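Local coordinates for protein ATPase BagA (Mycobacterium tuberculosis H37Rv, PDB 6BS3) that forms one half of the heterodimeric BagAB ATPase, hydrolysing ATP in a complex needed for resistance to nitric oxide and to elevated glycerol, at residues Val21-Val26 and Ile159-Pro164; Leu41-Ala46 and Gly86-Leu91; Ala205-Thr210 and Ile234-Val239. All blocks are in the same frame, centred on the assembly; numbering follows the deposited sequence.

From the N terminus, 21-26 enters the first strand of the nucleotide-binding sheet, and the chain turns through the P-loop into helix 34-46. Interaction 2 packs the end of that helix on strand 86-92, closing a loop of about 40 residues. It is nested in the larger loop that interaction 1 closes when 159-164 returns beside 21-26. Interaction 3 follows in series, joining 205-210 to 234-239 across a beta-alpha-beta unit. Interactions 1 and 3 join strands of one sheet and meet where His-24 faces His-207. Interaction 2 lays helix 34-46 on that sheet, and Leu-41 and Leu-45 of the helix cover His-24.

Interaction 1 (Val21-Val26 and Ile159-Pro164); sequences VRLHLV and IVVDAP
Leu-23 to Val-26 and Ile-159 to Asp-162 run parallel, their axes 17° apart, as neighbouring central strands of the P-loop NTPase sheet. Five backbone hydrogen bonds join them, from Ile-159 N to Arg-22 O at one end to Ala-163 N to Val-26 O at the other. Between these, both His-24 N and Val-161 N give nearly straight bonds.

Leu-23, Leu-25, Ile-159 and Val-161 share the face under helix 130-146, where Ile-141 covers Leu-23 and Val-161. CG2 of Val-161 reaches back to CD1 of Leu-23 at 3.7 Å, and Leu-25 lies alongside with CD2 3.9 Å from Val-161 CB. Leucine, valine and isoleucine suit this buried face because they fill it with carbon alone.

The other face carries His-24, Val-26 and Val-160 toward helix 34-46. CG2 of Val-26 crosses to CG1 of Val-160 at 3.9 Å; Val-26 places CG1 anti to its backbone N (chi1 -175°), which turns CG2 to the Val-160 side. The His-24 ring meets Ile-159 O at its edge, and its ND1 is hydrogen-bonded to NE2 of His-207. OD2 of Asp-162 is hydrogen-bonded to Ser-35 OG near the bound magnesium, consistent with the aspartate that ends this strand in related P-loop ATPases. Val-26 O, which accepts Ala-163 N, also has the small Ala-163 side chain close by, with CB 3.3 Å away.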
ATOM      1  N   VAL A  21      -3.074  24.615  15.325  1.00 47.67           N
ATOM      2  CA  VAL A  21      -2.068  23.561  15.116  1.00 45.64           C
ATOM      3  C   VAL A  21      -0.989  24.052  14.113  1.00 48.07           C
ATOM      4  O   VAL A  21      -1.325  24.548  13.032  1.00 46.88           O
ATOM      5  CB  VAL A  21      -2.726  22.217  14.656  1.00 47.38           C
ATOM      6  CG1 VAL A  21      -1.689  21.217  14.149  1.00 45.68           C
ATOM      7  CG2 VAL A  21      -3.563  21.596  15.767  1.00 46.79           C
ATOM      8  N   ARG A  22       0.297  23.875  14.479  1.00 45.08           N
ATOM      9  CA  ARG A  22       1.471  24.228  13.668  1.00 44.71           C
ATOM     10  C   ARG A  22       2.035  22.996  12.963  1.00 47.54           C
ATOM     11  O   ARG A  22       2.696  23.137  11.930  1.00 48.27           O
ATOM     12  CB  ARG A  22       2.583  24.820  14.554  1.00 45.62           C
ATOM     13  CG  ARG A  22       2.202  26.061  15.391  1.00 55.43           C
ATOM     14  CD  ARG A  22       2.489  27.455  14.795  1.00 65.63           C
ATOM     15  NE  ARG A  22       3.522  27.516  13.749  1.00 64.76           N
ATOM     16  CZ  ARG A  22       4.812  27.279  13.949  1.00 68.56           C
ATOM     17  NH1 ARG A  22       5.251  26.935  15.155  1.00 58.52           N
ATOM     18  NH2 ARG A  22       5.666  27.329  12.935  1.00 46.72           N
ATOM     19  N   LEU A  23       1.832  21.793  13.543  1.00 42.59           N
ATOM     20  CA  LEU A  23       2.349  20.541  12.978  1.00 41.02           C
ATOM     21  C   LEU A  23       1.241  19.568  12.649  1.00 42.89           C
ATOM     22  O   LEU A  23       0.628  19.016  13.558  1.00 41.49           O
ATOM     23  CB  LEU A  23       3.411  19.885  13.904  1.00 40.20           C
ATOM     24  CG  LEU A  23       3.903  18.472  13.508  1.00 43.18           C
ATOM     25  CD1 LEU A  23       4.609  18.482  12.153  1.00 42.48           C
ATOM     26  CD2 LEU A  23       4.755  17.847  14.615  1.00 42.82           C
ATOM     27  N   HIS A  24       1.026  19.321  11.344  1.00 39.48           N
ATOM     28  CA  HIS A  24      -0.008  18.394  10.867  1.00 39.12           C
ATOM     29  C   HIS A  24       0.627  17.131  10.347  1.00 42.43           C
ATOM     30  O   HIS A  24       1.445  17.194   9.435  1.00 41.83           O
ATOM     31  CB  HIS A  24      -0.892  19.023   9.770  1.00 38.81           C
ATOM     32  CG  HIS A  24      -1.658  20.220  10.238  1.00 41.19           C
ATOM     33  ND1 HIS A  24      -2.953  20.107  10.729  1.00 42.45           N
ATOM     34  CD2 HIS A  24      -1.289  21.519  10.273  1.00 41.57           C
ATOM     35  CE1 HIS A  24      -3.321  21.334  11.055  1.00 41.02           C
ATOM     36  NE2 HIS A  24      -2.352  22.214  10.801  1.00 41.47           N
ATOM     37  N   LEU A  25       0.267  15.981  10.931  1.00 38.65           N
ATOM     38  CA  LEU A  25       0.832  14.718  10.473  1.00 39.08           C
ATOM     39  C   LEU A  25      -0.260  13.959   9.733  1.00 43.19           C
ATOM     40  O   LEU A  25      -1.337  13.749  10.284  1.00 44.28           O
ATOM     41  CB  LEU A  25       1.412  13.902  11.653  1.00 39.31           C
ATOM     42  CG  LEU A  25       2.563  14.525  12.440  1.00 43.92           C
ATOM     43  CD1 LEU A  25       2.512  14.093  13.902  1.00 44.39           C
ATOM     44  CD2 LEU A  25       3.908  14.087  11.879  1.00 46.81           C
ATOM     45  N   VAL A  26      -0.007  13.608   8.470  1.00 38.82           N
ATOM     46  CA  VAL A  26      -0.977  12.921   7.608  1.00 38.28           C
ATOM     47  C   VAL A  26      -0.591  11.460   7.443  1.00 43.69           C
ATOM     48  O   VAL A  26       0.385  11.121   6.750  1.00 42.23           O
ATOM     49  CB  VAL A  26      -1.224  13.653   6.242  1.00 40.80           C
ATOM     50  CG1 VAL A  26      -2.330  12.969   5.443  1.00 39.82           C
ATOM     51  CG2 VAL A  26      -1.562  15.134   6.453  1.00 39.87           C
ATOM     52  N   ILE A 159       3.347  23.332   9.235  1.00 41.69           N
ATOM     53  CA  ILE A 159       4.153  22.244   8.681  1.00 40.18           C
ATOM     54  C   ILE A 159       3.193  21.080   8.450  1.00 41.05           C
ATOM     55  O   ILE A 159       2.453  20.689   9.359  1.00 38.83           O
ATOM     56  CB  ILE A 159       5.322  21.812   9.628  1.00 43.44           C
ATOM     57  CG1 ILE A 159       6.173  23.028  10.140  1.00 43.78           C
ATOM     58  CG2 ILE A 159       6.200  20.706   8.999  1.00 44.44           C
ATOM     59  CD1 ILE A 159       6.971  23.786   9.182  1.00 49.47           C
ATOM     60  N   VAL A 160       3.195  20.541   7.234  1.00 38.54           N
ATOM     61  CA  VAL A 160       2.363  19.388   6.892  1.00 38.76           C
ATOM     62  C   VAL A 160       3.308  18.237   6.557  1.00 44.04           C
ATOM     63  O   VAL A 160       4.167  18.365   5.685  1.00 43.07           O
ATOM     64  CB  VAL A 160       1.297  19.659   5.784  1.00 41.93           C
ATOM     65  CG1 VAL A 160       0.430  18.416   5.543  1.00 40.97           C
ATOM     66  CG2 VAL A 160       0.419  20.882   6.137  1.00 41.20           C
ATOM     67  N   VAL A 161       3.203  17.152   7.317  1.00 40.49           N
ATOM     68  CA  VAL A 161       4.037  15.987   7.097  1.00 39.15           C
ATOM     69  C   VAL A 161       3.219  14.891   6.412  1.00 44.23           C
ATOM     70  O   VAL A 161       2.153  14.501   6.910  1.00 42.56           O
ATOM     71  CB  VAL A 161       4.757  15.498   8.397  1.00 41.04           C
ATOM     72  CG1 VAL A 161       5.690  14.321   8.120  1.00 40.51           C
ATOM     73  CG2 VAL A 161       5.531  16.636   9.055  1.00 40.19           C
ATOM     74  N   ASP A 162       3.710  14.442   5.224  1.00 41.14           N
ATOM     75  CA  ASP A 162       3.234  13.278   4.485  1.00 40.16           C
ATOM     76  C   ASP A 162       3.996  12.190   5.287  1.00 44.16           C
ATOM     77  O   ASP A 162       5.189  11.958   5.092  1.00 42.52           O
ATOM     78  CB  ASP A 162       3.666  13.385   3.018  1.00 41.59           C
ATOM     79  CG  ASP A 162       3.460  12.186   2.109  1.00 47.44           C
ATOM     80  OD1 ASP A 162       2.889  11.174   2.565  1.00 52.73           O
ATOM     81  OD2 ASP A 162       3.890  12.253   0.951  1.00 48.32           O
ATOM     82  N   ALA A 163       3.322  11.668   6.315  1.00 41.28           N
ATOM     83  CA  ALA A 163       3.891  10.785   7.334  1.00 40.33           C
ATOM     84  C   ALA A 163       3.942   9.283   6.967  1.00 43.93           C
ATOM     85  O   ALA A 163       3.252   8.862   6.039  1.00 43.41           O
ATOM     86  CB  ALA A 163       3.118  10.992   8.642  1.00 40.20           C
ATOM     87  N   PRO A 164       4.691   8.441   7.723  1.00 41.08           N
ATOM     88  CA  PRO A 164       4.636   6.997   7.483  1.00 41.10           C
ATOM     89  C   PRO A 164       3.186   6.430   7.602  1.00 45.06           C
ATOM     90  O   PRO A 164       2.303   7.080   8.188  1.00 43.52           O
ATOM     91  CB  PRO A 164       5.568   6.441   8.573  1.00 42.34           C
ATOM     92  CG  PRO A 164       6.489   7.544   8.890  1.00 46.10           C
ATOM     93  CD  PRO A 164       5.575   8.728   8.874  1.00 42.79           C
TER

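Interaction 2 (Leu41-Ala46 and Gly86-Leu91); sequences LALTLA and GQVNAL
Ala-42, Leu-43 and Ala-46 of the helix lie across 86-88, the two N-to-C directions being 144° apart and the axes 7.4 Å from each other at their closest. No hydrogen bond links the segments. They come nearest at their ends, where Gly-86 CA sits 3.1 Å from Ala-46 O in a CA-H...O contact. Glycine suits this place because it has no CB, and a CB here would collide with Ala-46 O.

Val-88 carries most of the side-chain contact, because its two methyl groups are spread over the helix surface. With CG1 anti to the backbone N (chi1 179°), that methyl meets Ala-42 CB at 3.9 Å, while CG2 is 3.7 Å from Ala-46 CB and 3.6 Å from Ala-42 O. Ala-42 and Ala-46 are one helical turn apart, and their short side chains let the strand approach closely. Leu-43 starts out away from the strand, yet bends its CD2 back to Val-88 CG2 at 4.0 Å, the two side chains crossing at about a right angle; its flank also meets Leu-327, Tyr-328 and Ser-331 of helix 324-336.

Ala-46 CB further rests 3.5 Å from Gln-87 O. Gln-87 leaves the backbone directed away from the helix, and its NE2 is hydrogen-bonded to Asn-89 OD1.

Val-52 of strand 51-56 also touches both alanines. The whole is the alpha/beta layering of a P-loop NTPase, in which the helix that follows the nucleotide-binding P-loop lies against the central sheet.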
ATOM      1  N   LEU A  41      -3.815  19.671   1.692  1.00 38.06           N
ATOM      2  CA  LEU A  41      -3.909  20.287   3.005  1.00 37.40           C
ATOM      3  C   LEU A  41      -2.941  21.480   3.096  1.00 40.11           C
ATOM      4  O   LEU A  41      -3.334  22.550   3.564  1.00 40.94           O
ATOM      5  CB  LEU A  41      -3.671  19.255   4.147  1.00 37.00           C
ATOM      6  CG  LEU A  41      -3.654  19.832   5.599  1.00 40.85           C
ATOM      7  CD1 LEU A  41      -4.930  20.611   5.909  1.00 40.07           C
ATOM      8  CD2 LEU A  41      -3.370  18.749   6.638  1.00 40.53           C
ATOM      9  N   ALA A  42      -1.700  21.297   2.622  1.00 37.14           N
ATOM     10  CA  ALA A  42      -0.647  22.329   2.593  1.00 37.26           C
ATOM     11  C   ALA A  42      -1.118  23.534   1.794  1.00 42.18           C
ATOM     12  O   ALA A  42      -0.948  24.658   2.260  1.00 42.66           O
ATOM     13  CB  ALA A  42       0.651  21.763   2.003  1.00 37.40           C
ATOM     14  N   LEU A  43      -1.754  23.295   0.615  1.00 39.73           N
ATOM     15  CA  LEU A  43      -2.322  24.338  -0.253  1.00 40.23           C
ATOM     16  C   LEU A  43      -3.414  25.091   0.466  1.00 44.71           C
ATOM     17  O   LEU A  43      -3.470  26.314   0.362  1.00 45.52           O
ATOM     18  CB  LEU A  43      -2.864  23.777  -1.598  1.00 40.18           C
ATOM     19  CG  LEU A  43      -1.814  23.295  -2.631  1.00 45.16           C
ATOM     20  CD1 LEU A  43      -2.469  22.450  -3.737  1.00 44.50           C
ATOM     21  CD2 LEU A  43      -1.046  24.485  -3.257  1.00 45.10           C
ATOM     22  N   THR A  44      -4.269  24.367   1.214  1.00 41.51           N
ATOM     23  CA  THR A  44      -5.395  24.949   1.953  1.00 41.70           C
ATOM     24  C   THR A  44      -4.898  25.882   3.067  1.00 45.18           C
ATOM     25  O   THR A  44      -5.431  26.964   3.221  1.00 45.24           O
ATOM     26  CB  THR A  44      -6.338  23.847   2.507  1.00 43.42           C
ATOM     27  OG1 THR A  44      -6.703  22.950   1.462  1.00 43.03           O
ATOM     28  CG2 THR A  44      -7.589  24.419   3.110  1.00 38.16           C
ATOM     29  N   LEU A  45      -3.885  25.453   3.827  1.00 40.93           N
ATOM     30  CA  LEU A  45      -3.338  26.205   4.941  1.00 40.53           C
ATOM     31  C   LEU A  45      -2.477  27.377   4.506  1.00 46.66           C
ATOM     32  O   LEU A  45      -2.339  28.320   5.280  1.00 47.04           O
ATOM     33  CB  LEU A  45      -2.589  25.268   5.914  1.00 40.67           C
ATOM     34  CG  LEU A  45      -3.442  24.147   6.579  1.00 44.17           C
ATOM     35  CD1 LEU A  45      -2.593  23.272   7.425  1.00 43.24           C
ATOM     36  CD2 LEU A  45      -4.608  24.730   7.416  1.00 43.77           C
ATOM     37  N   ALA A  46      -1.908  27.340   3.276  1.00 44.27           N
ATOM     38  CA  ALA A  46      -1.089  28.438   2.746  1.00 43.88           C
ATOM     39  C   ALA A  46      -1.903  29.579   2.167  1.00 48.77           C
ATOM     40  O   ALA A  46      -1.390  30.692   2.105  1.00 49.38           O
ATOM     41  CB  ALA A  46      -0.092  27.933   1.720  1.00 44.11           C
ATOM     42  N   GLY A  86      -0.279  32.956  -1.176  1.00 51.19           N
ATOM     43  CA  GLY A  86       0.239  31.965  -0.259  1.00 49.51           C
ATOM     44  C   GLY A  86       1.349  31.175  -0.916  1.00 50.68           C
ATOM     45  O   GLY A  86       1.478  31.164  -2.142  1.00 48.75           O
ATOM     46  N   GLN A  87       2.137  30.486  -0.107  1.00 46.19           N
ATOM     47  CA  GLN A  87       3.257  29.725  -0.604  1.00 46.06           C
ATOM     48  C   GLN A  87       3.405  28.391   0.094  1.00 48.25           C
ATOM     49  O   GLN A  87       3.350  28.303   1.319  1.00 46.60           O
ATOM     50  CB  GLN A  87       4.527  30.568  -0.441  1.00 47.49           C
ATOM     51  CG  GLN A  87       5.837  29.863  -0.729  1.00 52.29           C
ATOM     52  CD  GLN A  87       6.980  30.837  -0.688  1.00 57.75           C
ATOM     53  OE1 GLN A  87       6.839  32.009  -1.030  1.00 58.26           O
ATOM     54  NE2 GLN A  87       8.142  30.369  -0.288  1.00 47.07           N
ATOM     55  N   VAL A  88       3.639  27.355  -0.710  1.00 45.48           N
ATOM     56  CA  VAL A  88       3.943  26.021  -0.227  1.00 44.55           C
ATOM     57  C   VAL A  88       5.394  25.680  -0.610  1.00 46.37           C
ATOM     58  O   VAL A  88       5.731  25.654  -1.788  1.00 44.46           O
ATOM     59  CB  VAL A  88       2.937  24.935  -0.697  1.00 47.12           C
ATOM     60  CG1 VAL A  88       3.338  23.558  -0.173  1.00 45.47           C
ATOM     61  CG2 VAL A  88       1.511  25.286  -0.273  1.00 46.85           C
ATOM     62  N   ASN A  89       6.236  25.442   0.400  1.00 43.59           N
ATOM     63  CA  ASN A  89       7.615  24.983   0.249  1.00 42.79           C
ATOM     64  C   ASN A  89       7.639  23.469   0.426  1.00 44.65           C
ATOM     65  O   ASN A  89       6.798  22.927   1.145  1.00 43.01           O
ATOM     66  CB  ASN A  89       8.530  25.630   1.292  1.00 42.56           C
ATOM     67  CG  ASN A  89       8.998  27.007   0.945  1.00 51.01           C
ATOM     68  OD1 ASN A  89       8.582  27.583  -0.049  1.00 46.12           O
ATOM     69  ND2 ASN A  89       9.888  27.564   1.760  1.00 42.51           N
ATOM     70  N   ALA A  90       8.618  22.783  -0.200  1.00 40.76           N
ATOM     71  CA  ALA A  90       8.758  21.329  -0.091  1.00 39.37           C
ATOM     72  C   ALA A  90      10.058  20.930   0.562  1.00 42.96           C
ATOM     73  O   ALA A  90      11.105  21.504   0.260  1.00 44.06           O
ATOM     74  CB  ALA A  90       8.647  20.667  -1.472  1.00 39.17           C
ATOM     75  N   LEU A  91      10.008  19.924   1.430  1.00 39.03           N
ATOM     76  CA  LEU A  91      11.226  19.365   2.010  1.00 38.69           C
ATOM     77  C   LEU A  91      11.245  17.828   1.927  1.00 42.85           C
ATOM     78  O   LEU A  91      10.576  17.159   2.706  1.00 43.44           O
ATOM     79  CB  LEU A  91      11.576  19.872   3.430  1.00 37.83           C
ATOM     80  CG  LEU A  91      12.906  19.283   4.014  1.00 41.88           C
ATOM     81  CD1 LEU A  91      14.177  19.784   3.255  1.00 40.83           C
ATOM     82  CD2 LEU A  91      13.013  19.541   5.505  1.00 46.30           C
TER

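Interaction 3 (Ala205-Thr210 and Ile234-Val239); sequences AIHLVT and IGSVIV
The imidazole of His-207 meets Ser-236 edge-on: Ser-236 CA lies in the ring plane, and Ser-236 N gives ND1 a hydrogen bond of 3.0 Å, bent to 137°, from slightly out of that plane. Gly-235 CA comes obliquely to the ring, 3.7 Å from ND1. The rings of Trp-14 and His-24 also meet the imidazole, whose NE2 bonds to His-24. Since ND1 accepts, the pattern is consistent with a proton on NE2.

A beta bulge takes Ser-236 N out of the regular backbone pairing, and ND1 serves as its acceptor. Ile-206 pairs with Ile-234 but Leu-208 pairs with Val-237, so the register slips by one residue. Before the slip Gly-235 N reaches Ile-206 O at 2.8 Å, the N-H well above the carbonyl plane. Gly-235 adopts phi/psi values near -99°/-92°, rarely taken by other residues, and has no CB to press on the ring.

Past the bulge the pairing is regular, with Leu-208 N on Ser-236 O at 3.0 Å, followed by Ile-238 N on Leu-208 O and Thr-210 N on Ile-238 O. On one face Leu-208 CD1 meets Ile-234 CG2 at 4.0 Å, and Thr-210 offers CG2 to Val-239 CG2 (3.8 Å) and Val-237 CG1 (3.9 Å). On the other, Ile-238 stretches CD1 to His-207 CB at 4.0 Å, and Val-209 lies beside Gly-33 and Asn-240, ATP-binding residues, so the strand pair borders the nucleotide site.

The crossover of this beta-alpha-beta unit, helix 214-229, covers Thr-210 and Ile-234, while strand 23-28 flanks 205-210 and strand 312-316 flanks 234-239.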
ATOM      1  N   ALA A 205      -1.358  17.723  15.543  1.00 45.43           N
ATOM      2  CA  ALA A 205      -2.563  16.946  15.215  1.00 44.39           C
ATOM      3  C   ALA A 205      -2.193  15.902  14.182  1.00 44.35           C
ATOM      4  O   ALA A 205      -1.495  16.205  13.220  1.00 42.64           O
ATOM      5  CB  ALA A 205      -3.684  17.837  14.675  1.00 45.02           C
ATOM      6  N   ILE A 206      -2.671  14.674  14.386  1.00 41.13           N
ATOM      7  CA  ILE A 206      -2.476  13.540  13.476  1.00 39.94           C
ATOM      8  C   ILE A 206      -3.808  13.292  12.751  1.00 42.64           C
ATOM      9  O   ILE A 206      -4.813  12.999  13.399  1.00 41.81           O
ATOM     10  CB  ILE A 206      -1.968  12.271  14.215  1.00 42.43           C
ATOM     11  CG1 ILE A 206      -0.616  12.536  14.915  1.00 42.88           C
ATOM     12  CG2 ILE A 206      -1.867  11.061  13.263  1.00 42.01           C
ATOM     13  CD1 ILE A 206      -0.440  11.940  16.263  1.00 41.69           C
ATOM     14  N   HIS A 207      -3.799  13.441  11.416  1.00 37.32           N
ATOM     15  CA  HIS A 207      -4.936  13.209  10.532  1.00 37.34           C
ATOM     16  C   HIS A 207      -4.758  11.831   9.898  1.00 41.27           C
ATOM     17  O   HIS A 207      -3.642  11.425   9.578  1.00 38.74           O
ATOM     18  CB  HIS A 207      -5.068  14.316   9.454  1.00 37.70           C
ATOM     19  CG  HIS A 207      -5.016  15.699  10.018  1.00 41.03           C
ATOM     20  ND1 HIS A 207      -6.028  16.184  10.836  1.00 42.84           N
ATOM     21  CD2 HIS A 207      -4.042  16.632   9.921  1.00 42.87           C
ATOM     22  CE1 HIS A 207      -5.638  17.395  11.200  1.00 42.80           C
ATOM     23  NE2 HIS A 207      -4.458  17.714  10.657  1.00 43.03           N
ATOM     24  N   LEU A 208      -5.857  11.101   9.771  1.00 39.40           N
ATOM     25  CA  LEU A 208      -5.835   9.734   9.270  1.00 39.04           C
ATOM     26  C   LEU A 208      -6.686   9.606   8.036  1.00 42.90           C
ATOM     27  O   LEU A 208      -7.908   9.717   8.085  1.00 42.46           O
ATOM     28  CB  LEU A 208      -6.279   8.739  10.363  1.00 38.80           C
ATOM     29  CG  LEU A 208      -5.461   8.774  11.651  1.00 42.98           C
ATOM     30  CD1 LEU A 208      -6.129   9.651  12.712  1.00 42.82           C
ATOM     31  CD2 LEU A 208      -5.180   7.382  12.149  1.00 45.52           C
ATOM     32  N   VAL A 209      -6.014   9.409   6.919  1.00 40.23           N
ATOM     33  CA  VAL A 209      -6.653   9.199   5.629  1.00 40.08           C
ATOM     34  C   VAL A 209      -7.125   7.744   5.566  1.00 42.91           C
ATOM     35  O   VAL A 209      -6.399   6.834   5.940  1.00 40.52           O
ATOM     36  CB  VAL A 209      -5.696   9.554   4.455  1.00 42.42           C
ATOM     37  CG1 VAL A 209      -6.342   9.258   3.099  1.00 42.10           C
ATOM     38  CG2 VAL A 209      -5.276  11.015   4.536  1.00 41.44           C
ATOM     39  N   THR A 210      -8.350   7.548   5.089  1.00 42.31           N
ATOM     40  CA  THR A 210      -8.942   6.232   4.893  1.00 42.51           C
ATOM     41  C   THR A 210      -9.764   6.194   3.611  1.00 46.82           C
ATOM     42  O   THR A 210     -10.178   7.238   3.102  1.00 45.78           O
ATOM     43  CB  THR A 210      -9.753   5.789   6.154  1.00 47.89           C
ATOM     44  OG1 THR A 210     -10.031   4.394   6.043  1.00 50.47           O
ATOM     45  CG2 THR A 210     -11.068   6.571   6.346  1.00 42.73           C
ATOM     46  N   ILE A 234      -5.093  13.469  18.135  1.00 49.14           N
ATOM     47  CA  ILE A 234      -5.794  13.094  16.914  1.00 49.18           C
ATOM     48  C   ILE A 234      -6.464  14.365  16.367  1.00 53.40           C
ATOM     49  O   ILE A 234      -7.013  15.161  17.130  1.00 53.46           O
ATOM     50  CB  ILE A 234      -6.809  11.928  17.170  1.00 52.28           C
ATOM     51  CG1 ILE A 234      -6.135  10.673  17.828  1.00 53.15           C
ATOM     52  CG2 ILE A 234      -7.623  11.538  15.916  1.00 51.05           C
ATOM     53  CD1 ILE A 234      -4.866  10.143  17.156  1.00 57.75           C
ATOM     54  N   GLY A 235      -6.366  14.554  15.062  1.00 50.07           N
ATOM     55  CA  GLY A 235      -6.968  15.678  14.365  1.00 49.85           C
ATOM     56  C   GLY A 235      -8.277  15.274  13.725  1.00 53.97           C
ATOM     57  O   GLY A 235      -9.313  15.304  14.378  1.00 56.50           O
ATOM     58  N   SER A 236      -8.237  14.855  12.465  1.00 48.61           N
ATOM     59  CA  SER A 236      -9.436  14.457  11.726  1.00 47.51           C
ATOM     60  C   SER A 236      -9.265  13.108  11.037  1.00 49.85           C
ATOM     61  O   SER A 236      -8.149  12.711  10.706  1.00 49.39           O
ATOM     62  CB  SER A 236      -9.744  15.495  10.643  1.00 50.01           C
ATOM     63  OG  SER A 236     -10.278  16.711  11.145  1.00 57.98           O
ATOM     64  N   VAL A 237     -10.380  12.436  10.754  1.00 45.08           N
ATOM     65  CA  VAL A 237     -10.379  11.250   9.894  1.00 42.98           C
ATOM     66  C   VAL A 237     -10.799  11.816   8.515  1.00 44.55           C
ATOM     67  O   VAL A 237     -11.802  12.517   8.428  1.00 43.31           O
ATOM     68  CB  VAL A 237     -11.294  10.091  10.378  1.00 44.78           C
ATOM     69  CG1 VAL A 237     -11.476   9.034   9.280  1.00 44.62           C
ATOM     70  CG2 VAL A 237     -10.737   9.451  11.638  1.00 43.60           C
ATOM     71  N   ILE A 238      -9.987  11.592   7.475  1.00 40.44           N
ATOM     72  CA  ILE A 238     -10.265  12.087   6.135  1.00 39.23           C
ATOM     73  C   ILE A 238     -10.656  10.925   5.249  1.00 44.69           C
ATOM     74  O   ILE A 238      -9.811  10.084   4.924  1.00 45.64           O
ATOM     75  CB  ILE A 238      -9.088  12.933   5.561  1.00 41.67           C
ATOM     76  CG1 ILE A 238      -8.663  14.047   6.550  1.00 42.64           C
ATOM     77  CG2 ILE A 238      -9.429  13.488   4.156  1.00 40.39           C
ATOM     78  CD1 ILE A 238      -7.337  14.919   6.175  1.00 46.01           C
ATOM     79  N   VAL A 239     -11.949  10.858   4.884  1.00 42.12           N
ATOM     80  CA  VAL A 239     -12.488   9.811   4.015  1.00 41.61           C
ATOM     81  C   VAL A 239     -12.303  10.255   2.578  1.00 45.92           C
ATOM     82  O   VAL A 239     -13.017  11.131   2.103  1.00 45.98           O
ATOM     83  CB  VAL A 239     -13.950   9.365   4.338  1.00 45.37           C
ATOM     84  CG1 VAL A 239     -14.419   8.281   3.360  1.00 45.19           C
ATOM     85  CG2 VAL A 239     -14.082   8.867   5.776  1.00 44.36           C
TER